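Local coordinates for lipoprotein (Burkholderia cenocepacia, PDB 4QHQ), which probably serves as the substrate-binding lipoprotein of an ABC transporter for methionine, the amino acid bound in its pocket, at residues V1-V7 with N29-F35; I80-Y86 with A187-L193; A100-P105 with D165-V170. All coordinates share one frame; numbering follows the deposited sequence.

Contact 1. Residues V1-V7 with N29-F35; sequences VIKVGTV and NVKVIEF
Three groups of 29-35 close on the carbonyl oxygen of T6. N of F35 donates a hydrogen bond to T6 O at 2.8 Å, CA of E34 adds a weaker C-H contact to T6 O at 3.4 Å, and the F35 ring turns its edge to the same oxygen, CD1 lying 3.6 Å from T6 O in the ring plane. F35 CG sits beside its own backbone N (chi1 -66°), which folds the ring back along the strand until CE1 is 3.9 Å from G5 CA; glycine, having no side chain, suits that spot. Five more backbone bonds complete the ladder: N of I2, V4 and T6 donate to O of N29, K31 and I33, while O of I2 and V4 accept from N of K31 and I33. The strands run parallel with a twist of 34°. Beta-branched residues favour such extended backbones and pack between rungs, V4 CG2 on V30 CG1 at 3.9 Å and T6 CG2 on V32 CG1 at 3.8 Å. T6 OG1, meanwhile, bonds to S54 O. On the opposite face, with F35, K3 CE meets I33 CG1 at 4.0 Å, while K3 NZ bonds to D49 O. Strands 2-7 and 30-35, with helix 10-26, form a beta-alpha-beta unit: W15 and A22 of that helix cover V4 and V30, L216 of helix 211-220 touches both valines, and helix 41-47 packs on F35.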
loop_
_atom_site.group_PDB
_atom_site.type_symbol
_atom_site.label_atom_id
_atom_site.label_comp_id
_atom_site.label_asym_id
_atom_site.label_seq_id
_atom_site.Cartn_x
_atom_site.Cartn_y
_atom_site.Cartn_z
ATOM N N VAL A 1 -3.724 26.832 4.363
ATOM C CA VAL A 1 -3.654 25.914 3.238
ATOM C C VAL A 1 -3.019 24.607 3.676
ATOM O O VAL A 1 -1.855 24.574 4.079
ATOM C CB VAL A 1 -2.830 26.502 2.086
ATOM C CG1 VAL A 1 -2.694 25.490 0.971
ATOM C CG2 VAL A 1 -3.471 27.773 1.574
ATOM N N ILE A 2 -3.797 23.534 3.602
ATOM C CA ILE A 2 -3.340 22.223 4.042
ATOM C C ILE A 2 -2.801 21.393 2.881
ATOM O O ILE A 2 -3.558 20.965 2.007
ATOM C CB ILE A 2 -4.474 21.459 4.747
ATOM C CG1 ILE A 2 -5.046 22.323 5.882
ATOM C CG2 ILE A 2 -3.986 20.089 5.240
ATOM C CD1 ILE A 2 -6.263 21.735 6.557
ATOM N N LYS A 3 -1.488 21.168 2.886
ATOM C CA LYS A 3 -0.831 20.406 1.835
ATOM C C LYS A 3 -0.798 18.930 2.214
ATOM O O LYS A 3 -0.180 18.537 3.210
ATOM C CB LYS A 3 0.579 20.952 1.577
ATOM C CG LYS A 3 0.617 22.415 1.142
ATOM C CD LYS A 3 2.040 22.875 0.866
ATOM C CE LYS A 3 2.609 22.191 -0.368
ATOM N NZ LYS A 3 4.043 22.533 -0.588
ATOM N N VAL A 4 -1.498 18.120 1.430
ATOM C CA VAL A 4 -1.574 16.685 1.680
ATOM C C VAL A 4 -0.881 15.938 0.566
ATOM O O VAL A 4 -1.278 16.046 -0.590
ATOM C CB VAL A 4 -3.032 16.208 1.786
ATOM C CG1 VAL A 4 -3.074 14.704 2.058
ATOM C CG2 VAL A 4 -3.768 16.998 2.866
ATOM N N GLY A 5 0.157 15.188 0.918
ATOM C CA GLY A 5 0.865 14.368 -0.051
ATOM C C GLY A 5 0.215 13.019 -0.269
ATOM O O GLY A 5 -0.202 12.347 0.675
ATOM N N THR A 6 0.147 12.598 -1.522
ATOM C CA THR A 6 -0.392 11.284 -1.808
ATOM C C THR A 6 0.291 10.721 -3.039
ATOM O O THR A 6 1.082 11.417 -3.671
ATOM C CB THR A 6 -1.915 11.321 -1.969
ATOM O OG1 THR A 6 -2.424 9.986 -1.830
ATOM C CG2 THR A 6 -2.322 11.905 -3.302
ATOM N N VAL A 7 0.017 9.460 -3.346
ATOM C CA VAL A 7 0.620 8.823 -4.502
ATOM C C VAL A 7 -0.344 8.897 -5.683
ATOM O O VAL A 7 -1.542 8.646 -5.535
ATOM C CB VAL A 7 1.013 7.370 -4.181
ATOM C CG1 VAL A 7 1.431 6.634 -5.436
ATOM C CG2 VAL A 7 2.143 7.348 -3.157
ATOM N N ASN A 29 -9.042 24.394 3.258
ATOM C CA ASN A 29 -8.445 24.540 1.934
ATOM C C ASN A 29 -7.344 23.503 1.748
ATOM O O ASN A 29 -6.209 23.707 2.178
ATOM C CB ASN A 29 -7.900 25.966 1.746
ATOM C CG ASN A 29 -7.488 26.255 0.309
ATOM O OD1 ASN A 29 -7.623 25.399 -0.571
ATOM N ND2 ASN A 29 -6.988 27.460 0.062
ATOM N N VAL A 30 -7.689 22.389 1.108
ATOM C CA VAL A 30 -6.751 21.289 0.934
ATOM C C VAL A 30 -6.112 21.322 -0.446
ATOM O O VAL A 30 -6.804 21.462 -1.459
ATOM C CB VAL A 30 -7.457 19.931 1.125
ATOM C CG1 VAL A 30 -6.552 18.769 0.704
ATOM C CG2 VAL A 30 -7.917 19.764 2.566
ATOM N N LYS A 31 -4.789 21.210 -0.482
ATOM C CA LYS A 31 -4.088 21.058 -1.748
ATOM C C LYS A 31 -3.497 19.659 -1.808
ATOM O O LYS A 31 -2.868 19.189 -0.856
ATOM C CB LYS A 31 -3.004 22.120 -1.915
ATOM C CG LYS A 31 -3.551 23.538 -1.940
ATOM C CD LYS A 31 -4.538 23.763 -3.087
ATOM C CE LYS A 31 -5.123 25.175 -3.052
ATOM N NZ LYS A 31 -6.039 25.432 -4.204
ATOM N N VAL A 32 -3.732 18.970 -2.917
ATOM C CA VAL A 32 -3.272 17.599 -3.059
ATOM C C VAL A 32 -1.981 17.582 -3.854
ATOM O O VAL A 32 -1.953 17.951 -5.029
ATOM C CB VAL A 32 -4.339 16.734 -3.742
ATOM C CG1 VAL A 32 -3.875 15.291 -3.846
ATOM C CG2 VAL A 32 -5.636 16.809 -2.966
ATOM N N ILE A 33 -0.907 17.173 -3.187
ATOM C CA ILE A 33 0.419 17.124 -3.788
ATOM C C ILE A 33 0.724 15.676 -4.144
ATOM O O ILE A 33 0.796 14.830 -3.265
ATOM C CB ILE A 33 1.498 17.612 -2.811
ATOM C CG1 ILE A 33 1.131 18.994 -2.259
ATOM C CG2 ILE A 33 2.862 17.681 -3.500
ATOM C CD1 ILE A 33 0.788 19.999 -3.328
ATOM N N GLU A 34 0.927 15.404 -5.427
ATOM C CA GLU A 34 1.117 14.039 -5.898
ATOM C C GLU A 34 2.580 13.628 -6.012
ATOM O O GLU A 34 3.432 14.401 -6.450
ATOM C CB GLU A 34 0.385 13.847 -7.226
ATOM C CG GLU A 34 -1.095 14.197 -7.127
ATOM C CD GLU A 34 -1.885 13.790 -8.354
ATOM O OE1 GLU A 34 -1.417 12.906 -9.102
ATOM O OE2 GLU A 34 -2.983 14.354 -8.564
ATOM N N PHE A 35 2.851 12.390 -5.612
ATOM C CA PHE A 35 4.172 11.798 -5.709
ATOM C C PHE A 35 4.019 10.535 -6.535
ATOM O O PHE A 35 2.953 9.913 -6.538
ATOM C CB PHE A 35 4.716 11.461 -4.319
ATOM C CG PHE A 35 4.990 12.664 -3.466
ATOM C CD1 PHE A 35 3.970 13.271 -2.750
ATOM C CD2 PHE A 35 6.264 13.192 -3.382
ATOM C CE1 PHE A 35 4.214 14.377 -1.956
ATOM C CE2 PHE A 35 6.522 14.312 -2.596
ATOM C CZ PHE A 35 5.493 14.912 -1.884
#

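Contact 2. Residues I80-Y86 with A187-L193; sequences ISPIGVY and AIALESL
A187 CB touches the Y86 ring, 3.8 Å from CE2, just ahead of the short, weakly bonded antiparallel pairing. Segment 80-86 crosses from one lobe of the periplasmic-binding-protein fold to the other, and 187-193 begins the return, as expected for this family. At I188 the backbone N donates to V85 O at 2.7 Å, and its CG1, placed between backbone N and carbonyl carbon (chi1 67°), packs on V85 CG1. A189 O then accepts V85 N, with G84 CA close by. L190 swings CD1 to 3.8 Å from G84 CA, an approach eased by the absence of a side chain on the glycine. E191 is doubly tied to I83: E191 N donates to I83 O at 3.0 Å, and the extended side chain returns OE1 to I83 N at 3.1 Å, the donor standing 59° out of the carboxylate plane. The same OE1 forms a salt bridge with R113 of the methionine pocket, so E191 is a second-shell residue that probably helps position that arginine, while S81 touches the ligand itself. L193 finishes the run with one methyl, CD2, lying 3.5 Å from P82 CG and 3.7 Å from I80 CG2.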
loop_
_atom_site.group_PDB
_atom_site.type_symbol
_atom_site.label_atom_id
_atom_site.label_comp_id
_atom_site.label_asym_id
_atom_site.label_seq_id
_atom_site.Cartn_x
_atom_site.Cartn_y
_atom_site.Cartn_z
ATOM N N ILE A 80 -8.362 -0.183 3.279
ATOM C CA ILE A 80 -7.482 -1.335 3.160
ATOM C C ILE A 80 -7.637 -1.914 1.752
ATOM O O ILE A 80 -8.717 -1.849 1.146
ATOM C CB ILE A 80 -7.794 -2.384 4.258
ATOM C CG1 ILE A 80 -6.732 -3.486 4.302
ATOM C CG2 ILE A 80 -9.199 -2.964 4.087
ATOM C CD1 ILE A 80 -6.768 -4.299 5.586
ATOM N N SER A 81 -6.546 -2.442 1.215
ATOM C CA SER A 81 -6.565 -2.933 -0.152
ATOM C C SER A 81 -5.711 -4.184 -0.253
ATOM O O SER A 81 -4.502 -4.088 -0.484
ATOM C CB SER A 81 -6.065 -1.860 -1.119
ATOM O OG SER A 81 -4.757 -1.448 -0.783
ATOM N N PRO A 82 -6.336 -5.350 -0.078
ATOM C CA PRO A 82 -5.626 -6.638 -0.125
ATOM C C PRO A 82 -4.705 -6.755 -1.335
ATOM O O PRO A 82 -5.108 -6.495 -2.469
ATOM C CB PRO A 82 -6.769 -7.648 -0.210
ATOM C CG PRO A 82 -7.870 -6.991 0.563
ATOM C CD PRO A 82 -7.775 -5.537 0.157
ATOM N N ILE A 83 -3.461 -7.125 -1.076
ATOM C CA ILE A 83 -2.473 -7.190 -2.134
ATOM C C ILE A 83 -2.679 -8.464 -2.947
ATOM O O ILE A 83 -3.030 -9.526 -2.411
ATOM C CB ILE A 83 -1.042 -7.065 -1.567
ATOM C CG1 ILE A 83 -0.038 -6.723 -2.672
ATOM C CG2 ILE A 83 -0.634 -8.266 -0.758
ATOM C CD1 ILE A 83 1.283 -6.167 -2.135
ATOM N N GLY A 84 -2.484 -8.340 -4.248
ATOM C CA GLY A 84 -2.702 -9.469 -5.133
ATOM C C GLY A 84 -1.457 -9.967 -5.825
ATOM O O GLY A 84 -0.422 -9.269 -5.887
ATOM N N VAL A 85 -1.573 -11.183 -6.349
ATOM C CA VAL A 85 -0.578 -11.777 -7.227
ATOM C C VAL A 85 -1.154 -11.728 -8.635
ATOM O O VAL A 85 -2.316 -12.123 -8.858
ATOM C CB VAL A 85 -0.323 -13.243 -6.855
ATOM C CG1 VAL A 85 0.743 -13.839 -7.751
ATOM C CG2 VAL A 85 0.098 -13.370 -5.402
ATOM N N TYR A 86 -0.331 -11.281 -9.584
ATOM C CA TYR A 86 -0.752 -11.074 -10.964
ATOM C C TYR A 86 0.157 -11.841 -11.894
ATOM O O TYR A 86 1.318 -12.078 -11.584
ATOM C CB TYR A 86 -0.730 -9.586 -11.338
ATOM C CG TYR A 86 -1.633 -8.779 -10.458
ATOM C CD1 TYR A 86 -1.182 -8.289 -9.248
ATOM C CD2 TYR A 86 -2.960 -8.570 -10.807
ATOM C CE1 TYR A 86 -2.022 -7.581 -8.405
ATOM C CE2 TYR A 86 -3.805 -7.877 -9.986
ATOM C CZ TYR A 86 -3.329 -7.370 -8.790
ATOM O OH TYR A 86 -4.183 -6.676 -7.972
ATOM N N ALA A 187 -6.341 -10.743 -10.377
ATOM C CA ALA A 187 -5.390 -11.378 -9.475
ATOM C C ALA A 187 -5.622 -12.879 -9.428
ATOM O O ALA A 187 -6.762 -13.350 -9.433
ATOM C CB ALA A 187 -5.476 -10.766 -8.074
ATOM N N ILE A 188 -4.527 -13.625 -9.390
ATOM C CA ILE A 188 -4.600 -15.071 -9.302
ATOM C C ILE A 188 -4.551 -15.560 -7.858
ATOM O O ILE A 188 -4.798 -16.736 -7.585
ATOM C CB ILE A 188 -3.533 -15.766 -10.169
ATOM C CG1 ILE A 188 -2.123 -15.511 -9.632
ATOM C CG2 ILE A 188 -3.663 -15.316 -11.625
ATOM C CD1 ILE A 188 -1.069 -16.312 -10.412
ATOM N N ALA A 189 -4.273 -14.638 -6.940
ATOM C CA ALA A 189 -4.371 -14.889 -5.505
ATOM C C ALA A 189 -4.491 -13.547 -4.823
ATOM O O ALA A 189 -4.007 -12.529 -5.331
ATOM C CB ALA A 189 -3.149 -15.621 -4.992
ATOM N N LEU A 190 -5.123 -13.541 -3.660
ATOM C CA LEU A 190 -5.382 -12.294 -2.961
ATOM C C LEU A 190 -5.238 -12.461 -1.454
ATOM O O LEU A 190 -5.685 -13.446 -0.865
ATOM C CB LEU A 190 -6.793 -11.792 -3.287
ATOM C CG LEU A 190 -7.102 -10.305 -3.137
ATOM C CD1 LEU A 190 -6.348 -9.494 -4.186
ATOM C CD2 LEU A 190 -8.603 -10.066 -3.239
ATOM N N GLU A 191 -4.609 -11.464 -0.843
ATOM C CA GLU A 191 -4.471 -11.371 0.606
ATOM C C GLU A 191 -5.841 -11.232 1.265
ATOM O O GLU A 191 -6.790 -10.726 0.653
ATOM C CB GLU A 191 -3.645 -10.131 0.895
ATOM C CG GLU A 191 -3.249 -9.855 2.313
ATOM C CD GLU A 191 -2.505 -8.530 2.374
ATOM O OE1 GLU A 191 -3.104 -7.504 1.975
ATOM O OE2 GLU A 191 -1.321 -8.514 2.776
ATOM N N SER A 192 -5.937 -11.667 2.515
ATOM C CA SER A 192 -7.171 -11.520 3.280
ATOM C C SER A 192 -7.369 -10.093 3.765
ATOM O O SER A 192 -6.407 -9.372 4.006
ATOM C CB SER A 192 -7.149 -12.432 4.498
ATOM O OG SER A 192 -8.378 -12.351 5.204
ATOM N N LEU A 193 -8.625 -9.709 3.949
ATOM C CA LEU A 193 -8.954 -8.420 4.548
ATOM C C LEU A 193 -8.574 -8.339 6.025
ATOM O O LEU A 193 -8.554 -7.250 6.603
ATOM C CB LEU A 193 -10.446 -8.115 4.385
ATOM C CG LEU A 193 -10.856 -7.613 2.998
ATOM C CD1 LEU A 193 -12.352 -7.781 2.798
ATOM C CD2 LEU A 193 -10.436 -6.156 2.806
#

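Contact 3. Residues A100-P105 with D165-V170; sequences AKLAVP and DVDAAV
K101 and D167 hold each other by two backbone-anchored hydrogen bonds. D167 OD2 takes K101 N at 2.8 Å on its anti side, 23° out of the carboxylate plane, and D167 N returns a bond of 2.7 Å to K101 O. With chi1 at -60° the carboxylate turns back to the N-H of K101; an aspartate is short enough to do this. K101 O also receives a weak bond from A168 N. The lysine side chain bends at chi3 (53°) and ends in a bond from NZ to D165 O at 2.9 Å, so its ammonium group is held by a backbone carbonyl. Farther along, the regular parallel ladder takes over, with A103 N donating to A168 O and V170 N to A103 O, the latter at 2.9 Å.

The ladder stops at P105. Proline has no N-H to offer, and V170 O, buried and without a hydrogen-bond partner, faces P105 CD at 3.4 Å instead.

Apolar contacts join the strands on both faces. L102 CD2 meets A168 CB at 3.6 Å, and V104 CG1 lies beside V170 CG2, the two valines pointing the same way. On the other face A103 CB touches A169 CB and V166 CG1; small alanines let neighbouring groups pack close to the sheet. Helix 108-120 covers L102, V104 and V170, while L159 lies on A103. Strand 101-105 sits between 150-154 and 168-171 in a sheet where 84-86 runs antiparallel to it, consistent with the second lobe of a type II periplasmic binding protein.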
loop_
_atom_site.group_PDB
_atom_site.type_symbol
_atom_site.label_atom_id
_atom_site.label_comp_id
_atom_site.label_asym_id
_atom_site.label_seq_id
_atom_site.Cartn_x
_atom_site.Cartn_y
_atom_site.Cartn_z
ATOM N N ALA A 100 10.340 -20.943 -11.932
ATOM C CA ALA A 100 9.522 -19.791 -12.297
ATOM C C ALA A 100 10.082 -18.514 -11.700
ATOM O O ALA A 100 10.580 -18.513 -10.573
ATOM C CB ALA A 100 8.095 -19.983 -11.832
ATOM N N LYS A 101 9.986 -17.430 -12.461
ATOM C CA LYS A 101 10.436 -16.118 -12.010
ATOM C C LYS A 101 9.278 -15.368 -11.376
ATOM O O LYS A 101 8.231 -15.207 -12.002
ATOM C CB LYS A 101 10.931 -15.301 -13.201
ATOM C CG LYS A 101 12.310 -15.674 -13.716
ATOM C CD LYS A 101 12.755 -14.705 -14.814
ATOM C CE LYS A 101 12.663 -13.249 -14.355
ATOM N NZ LYS A 101 13.054 -12.288 -15.436
ATOM N N LEU A 102 9.462 -14.916 -10.139
ATOM C CA LEU A 102 8.484 -14.055 -9.483
ATOM C C LEU A 102 9.131 -12.720 -9.164
ATOM O O LEU A 102 10.357 -12.609 -9.102
ATOM C CB LEU A 102 7.975 -14.678 -8.183
ATOM C CG LEU A 102 7.326 -16.057 -8.238
ATOM C CD1 LEU A 102 6.601 -16.366 -6.936
ATOM C CD2 LEU A 102 6.379 -16.144 -9.411
ATOM N N ALA A 103 8.308 -11.705 -8.975
ATOM C CA ALA A 103 8.796 -10.412 -8.538
ATOM C C ALA A 103 7.945 -9.933 -7.370
ATOM O O ALA A 103 6.723 -10.123 -7.363
ATOM C CB ALA A 103 8.761 -9.418 -9.686
ATOM N N VAL A 104 8.613 -9.365 -6.369
ATOM C CA VAL A 104 7.943 -8.786 -5.204
ATOM C C VAL A 104 8.526 -7.397 -4.906
ATOM O O VAL A 104 9.628 -7.076 -5.370
ATOM C CB VAL A 104 8.090 -9.691 -3.946
ATOM C CG1 VAL A 104 7.455 -11.060 -4.183
ATOM C CG2 VAL A 104 9.544 -9.823 -3.529
ATOM N N PRO A 105 7.793 -6.565 -4.133
ATOM C CA PRO A 105 8.360 -5.280 -3.719
ATOM C C PRO A 105 9.649 -5.434 -2.911
ATOM O O PRO A 105 9.896 -6.487 -2.322
ATOM C CB PRO A 105 7.262 -4.689 -2.828
ATOM C CG PRO A 105 5.983 -5.333 -3.300
ATOM C CD PRO A 105 6.422 -6.744 -3.618
ATOM N N ASP A 165 7.811 -10.072 -18.283
ATOM C CA ASP A 165 9.099 -10.747 -18.155
ATOM C C ASP A 165 9.240 -11.582 -16.879
ATOM O O ASP A 165 10.348 -12.004 -16.531
ATOM C CB ASP A 165 10.242 -9.722 -18.214
ATOM C CG ASP A 165 10.476 -9.176 -19.612
ATOM O OD1 ASP A 165 9.520 -9.142 -20.415
ATOM O OD2 ASP A 165 11.627 -8.787 -19.919
ATOM N N VAL A 166 8.132 -11.820 -16.183
ATOM C CA VAL A 166 8.135 -12.710 -15.024
ATOM C C VAL A 166 6.928 -13.626 -15.104
ATOM O O VAL A 166 6.004 -13.394 -15.887
ATOM C CB VAL A 166 8.086 -11.945 -13.675
ATOM C CG1 VAL A 166 9.308 -11.050 -13.508
ATOM C CG2 VAL A 166 6.811 -11.133 -13.565
ATOM N N ASP A 167 6.933 -14.674 -14.294
ATOM C CA ASP A 167 5.805 -15.596 -14.301
ATOM C C ASP A 167 4.664 -15.156 -13.388
ATOM O O ASP A 167 3.506 -15.488 -13.640
ATOM C CB ASP A 167 6.288 -17.009 -14.005
ATOM C CG ASP A 167 7.276 -17.477 -15.036
ATOM O OD1 ASP A 167 6.951 -17.343 -16.233
ATOM O OD2 ASP A 167 8.382 -17.922 -14.664
ATOM N N ALA A 168 4.988 -14.386 -12.351
ATOM C CA ALA A 168 3.977 -13.759 -11.517
ATOM C C ALA A 168 4.635 -12.641 -10.722
ATOM O O ALA A 168 5.847 -12.632 -10.532
ATOM C CB ALA A 168 3.321 -14.771 -10.582
ATOM N N ALA A 169 3.827 -11.699 -10.256
ATOM C CA ALA A 169 4.330 -10.630 -9.402
ATOM C C ALA A 169 3.310 -10.296 -8.338
ATOM O O ALA A 169 2.112 -10.342 -8.591
ATOM C CB ALA A 169 4.643 -9.386 -10.216
ATOM N N VAL A 170 3.796 -9.966 -7.150
ATOM C CA VAL A 170 2.926 -9.478 -6.085
ATOM C C VAL A 170 2.984 -7.953 -6.151
ATOM O O VAL A 170 4.067 -7.365 -6.028
ATOM C CB VAL A 170 3.382 -9.969 -4.708
ATOM C CG1 VAL A 170 2.432 -9.428 -3.628
ATOM C CG2 VAL A 170 3.440 -11.491 -4.672
#

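Overall arrangement
Along the chain contact 1 comes first and is complete before contact 2 opens; contact 3 then forms entirely within the stretch between the two halves of contact 2. Strands 84-86 and 189-190 of contact 2 share a five-stranded sheet with contact 3, the two centres about 14 Å apart, and Y86 N probably bonds to A169 O where 84-86 runs beside 168-171. I80, however, ends strand 72-80 of the six-stranded sheet that holds contact 1, whose centre is about 28 Å from that of contact 2 and about 33 Å from that of contact 3. Each sheet thus supports one lobe, consistent with a hinged, two-lobed binding protein that holds methionine in the cleft.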